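Local structure of protein mini spindles (Drosophila melanogaster, 5VJC) at residues R186-C191 with I219-N224. The protein probably binds tubulin through TOG domains built from HEAT repeats, and so promotes microtubule dynamics and mitotic spindle formation. Numbering follows the deposited sequence.
Sequences RQRTEC and ISDRDN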
ATOM      1  N   ARG A 186      13.190   9.803  -0.042  1.00 32.10           N
ATOM      2  CA  ARG A 186      12.164   9.790  -1.080  1.00 33.55           C
ATOM      3  C   ARG A 186      10.872   9.165  -0.547  1.00 31.62           C
ATOM      4  O   ARG A 186       9.782   9.623  -0.890  1.00 29.03           O
ATOM      5  CB  ARG A 186      12.623   9.035  -2.330  1.00 33.41           C
ATOM      6  CG  ARG A 186      11.701   9.294  -3.525  1.00 36.45           C
ATOM      7  CD  ARG A 186      12.179   8.633  -4.834  1.00 40.52           C
ATOM      8  NE  ARG A 186      13.611   8.795  -5.091  1.00 49.49           N
ATOM      9  CZ  ARG A 186      14.511   7.827  -4.902  1.00 49.17           C
ATOM     10  NH1 ARG A 186      14.120   6.635  -4.457  1.00 41.87           N
ATOM     11  NH2 ARG A 186      15.796   8.045  -5.154  1.00 53.78           N
ATOM     12  N   GLN A 187      11.000   8.112   0.273  1.00 29.05           N
ATOM     13  CA  GLN A 187       9.836   7.520   0.933  1.00 27.58           C
ATOM     14  C   GLN A 187       9.121   8.561   1.782  1.00 27.64           C
ATOM     15  O   GLN A 187       7.901   8.702   1.691  1.00 24.45           O
ATOM     16  CB  GLN A 187      10.236   6.325   1.809  1.00 28.24           C
ATOM     17  CG  GLN A 187       9.066   5.575   2.413  1.00 32.76           C
ATOM     18  CD  GLN A 187       8.233   4.841   1.373  1.00 28.41           C
ATOM     19  OE1 GLN A 187       8.587   4.800   0.195  1.00 28.07           O
ATOM     20  NE2 GLN A 187       7.119   4.259   1.807  1.00 29.49           N
ATOM     21  N   ARG A 188       9.876   9.300   2.599  1.00 23.79           N
ATOM     22  CA  ARG A 188       9.254  10.335   3.438  1.00 25.25           C
ATOM     23  C   ARG A 188       8.565  11.393   2.568  1.00 25.81           C
ATOM     24  O   ARG A 188       7.426  11.780   2.829  1.00 23.71           O
ATOM     25  CB  ARG A 188      10.280  10.986   4.373  1.00 29.67           C
ATOM     26  CG  ARG A 188      10.896  10.004   5.381  1.00 29.33           C
ATOM     27  CD  ARG A 188      11.586  10.717   6.545  1.00 32.38           C
ATOM     28  NE  ARG A 188      12.703  11.561   6.130  1.00 33.82           N
ATOM     29  CZ  ARG A 188      13.903  11.098   5.790  1.00 38.34           C
ATOM     30  NH1 ARG A 188      14.143   9.788   5.808  1.00 36.62           N
ATOM     31  NH2 ARG A 188      14.873  11.938   5.430  1.00 35.80           N
ATOM     32  N   THR A 189       9.237  11.819   1.503  1.00 29.87           N
ATOM     33  CA  THR A 189       8.669  12.820   0.603  1.00 28.23           C
ATOM     34  C   THR A 189       7.359  12.361  -0.049  1.00 29.19           C
ATOM     35  O   THR A 189       6.373  13.104  -0.062  1.00 27.81           O
ATOM     36  CB  THR A 189       9.658  13.198  -0.501  1.00 27.91           C
ATOM     37  OG1 THR A 189      10.888  13.620   0.101  1.00 35.58           O
ATOM     38  CG2 THR A 189       9.096  14.319  -1.371  1.00 32.81           C
ATOM     39  N   GLU A 190       7.348  11.148  -0.592  1.00 24.40           N
ATOM     40  CA  GLU A 190       6.171  10.670  -1.318  1.00 27.96           C
ATOM     41  C   GLU A 190       5.010  10.387  -0.371  1.00 24.44           C
ATOM     42  O   GLU A 190       3.847  10.637  -0.708  1.00 25.46           O
ATOM     43  CB  GLU A 190       6.515   9.418  -2.144  1.00 24.44           C
ATOM     44  CG  GLU A 190       7.468   9.689  -3.323  1.00 28.92           C
ATOM     45  CD  GLU A 190       6.840  10.581  -4.406  1.00 30.84           C
ATOM     46  OE1 GLU A 190       5.612  10.804  -4.357  1.00 29.62           O
ATOM     47  OE2 GLU A 190       7.575  11.049  -5.301  1.00 34.42           O
ATOM     48  N   CYS A 191       5.315   9.906   0.833  1.00 23.68           N
ATOM     49  CA  CYS A 191       4.263   9.703   1.820  1.00 23.29           C
ATOM     50  C   CYS A 191       3.676  11.044   2.241  1.00 25.92           C
ATOM     51  O   CYS A 191       2.459  11.173   2.360  1.00 20.64           O
ATOM     52  CB  CYS A 191       4.775   8.914   3.034  1.00 24.10           C
ATOM     53  SG  CYS A 191       4.971   7.133   2.689  1.00 26.55           S
ATOM     54  N   ILE A 219       9.263  19.284   8.689  1.00 40.12           N
ATOM     55  CA  ILE A 219       9.616  20.538   8.042  1.00 45.00           C
ATOM     56  C   ILE A 219      11.104  20.848   8.239  1.00 45.58           C
ATOM     57  O   ILE A 219      11.752  21.414   7.358  1.00 52.34           O
ATOM     58  CB  ILE A 219       8.738  21.693   8.558  1.00 48.81           C
ATOM     59  CG1 ILE A 219       7.307  21.517   8.035  1.00 39.63           C
ATOM     60  CG2 ILE A 219       9.284  23.035   8.100  1.00 50.10           C
ATOM     61  CD1 ILE A 219       6.312  22.546   8.564  1.00 45.42           C
ATOM     62  N   SER A 220      11.649  20.418   9.369  1.00 47.22           N
ATOM     63  CA  SER A 220      13.046  20.658   9.691  1.00 50.21           C
ATOM     64  C   SER A 220      14.004  19.652   9.043  1.00 51.21           C
ATOM     65  O   SER A 220      15.206  19.681   9.307  1.00 51.57           O
ATOM     66  CB  SER A 220      13.240  20.643  11.203  1.00 48.54           C
ATOM     67  OG  SER A 220      12.805  19.407  11.749  1.00 58.29           O
ATOM     68  N   ASP A 221      13.474  18.765   8.204  1.00 51.30           N
ATOM     69  CA  ASP A 221      14.300  17.752   7.546  1.00 48.90           C
ATOM     70  C   ASP A 221      15.410  18.416   6.733  1.00 50.06           C
ATOM     71  O   ASP A 221      15.210  19.486   6.162  1.00 50.76           O
ATOM     72  CB  ASP A 221      13.448  16.859   6.641  1.00 41.44           C
ATOM     73  CG  ASP A 221      14.145  15.560   6.281  1.00 42.27           C
ATOM     74  OD1 ASP A 221      15.009  15.567   5.376  1.00 44.29           O
ATOM     75  OD2 ASP A 221      13.828  14.531   6.900  1.00 37.65           O
ATOM     76  N   ARG A 222      16.579  17.787   6.687  1.00 65.57           N
ATOM     77  CA  ARG A 222      17.704  18.371   5.963  1.00 68.85           C
ATOM     78  C   ARG A 222      17.507  18.223   4.464  1.00 70.64           C
ATOM     79  O   ARG A 222      17.907  19.099   3.687  1.00 71.05           O
ATOM     80  CB  ARG A 222      19.026  17.733   6.393  1.00 75.98           C
ATOM     81  CG  ARG A 222      19.943  18.699   7.133  1.00 85.38           C
ATOM     82  CD  ARG A 222      21.050  17.979   7.893  1.00 94.60           C
ATOM     83  NE  ARG A 222      21.434  18.721   9.092  1.00105.38           N
ATOM     84  CZ  ARG A 222      22.571  18.545   9.760  1.00109.24           C
ATOM     85  NH1 ARG A 222      23.460  17.653   9.347  1.00111.05           N
ATOM     86  NH2 ARG A 222      22.822  19.272  10.841  1.00108.04           N
ATOM     87  N   ASP A 223      16.883  17.116   4.065  1.00 56.95           N
ATOM     88  CA  ASP A 223      16.570  16.878   2.662  1.00 49.78           C
ATOM     89  C   ASP A 223      15.517  17.875   2.203  1.00 49.87           C
ATOM     90  O   ASP A 223      14.407  17.923   2.748  1.00 50.40           O
ATOM     91  CB  ASP A 223      16.092  15.435   2.453  1.00 49.65           C
ATOM     92  CG  ASP A 223      15.975  15.066   0.990  1.00 49.46           C
ATOM     93  OD1 ASP A 223      14.978  15.463   0.350  1.00 50.95           O
ATOM     94  OD2 ASP A 223      16.882  14.374   0.481  1.00 54.70           O
ATOM     95  N   ASN A 224      15.866  18.673   1.198  1.00 46.41           N
ATOM     96  CA  ASN A 224      14.997  19.752   0.736  1.00 46.19           C
ATOM     97  C   ASN A 224      13.663  19.267   0.156  1.00 41.05           C
ATOM     98  O   ASN A 224      12.687  20.008   0.139  1.00 42.36           O
ATOM     99  CB  ASN A 224      15.724  20.606  -0.310  1.00 51.50           C
ATOM    100  CG  ASN A 224      16.882  21.417   0.284  1.00 58.72           C
ATOM    101  OD1 ASN A 224      16.770  21.965   1.383  1.00 55.83           O
ATOM    102  ND2 ASN A 224      17.993  21.500  -0.452  1.00 49.84           N
TER
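In the HEAT-repeat array of this TOG domain, a salt bridge between Arg188 and Asp221 ties the first turn of helix 185-202 to the loop that leads into helix 224-241. Asp221 OD2 sits at the NE/NH2 edge of the guanidinium, receiving a hydrogen bond from Arg188 NH2 at 3.2 Å on its syn side. A weak second one reaches Asp221 OD2 from Arg188 NE at 3.3 Å. Neither is straight, and OD2 lies 24° out of the guanidinium plane as seen from NH2. The two flat groups are turned 30° from each other. A bend in the arginine chain at chi3 (-62°) swings this edge toward the loop, and NH1 is held by the carbonyl of Ser182. The other carboxylate oxygen, Asp221 OD1, accepts from Asp223 N at 2.8 Å, forming an Asx turn. With an alanine here, the NE/NH2 edge of Arg188 would probably lose its carboxylate partner, and Asp223 N its acceptor in the turn. Asp223 in turn N-caps helix 224-241 through OD1 to the backbone N of Ser225. Beside the bridge, Thr189 OG1 is hydrogen-bonded to Ala185 O, and the Thr189 side chain touches Ser225 and Val226, which carries this surface contact onto the start of helix 224-241.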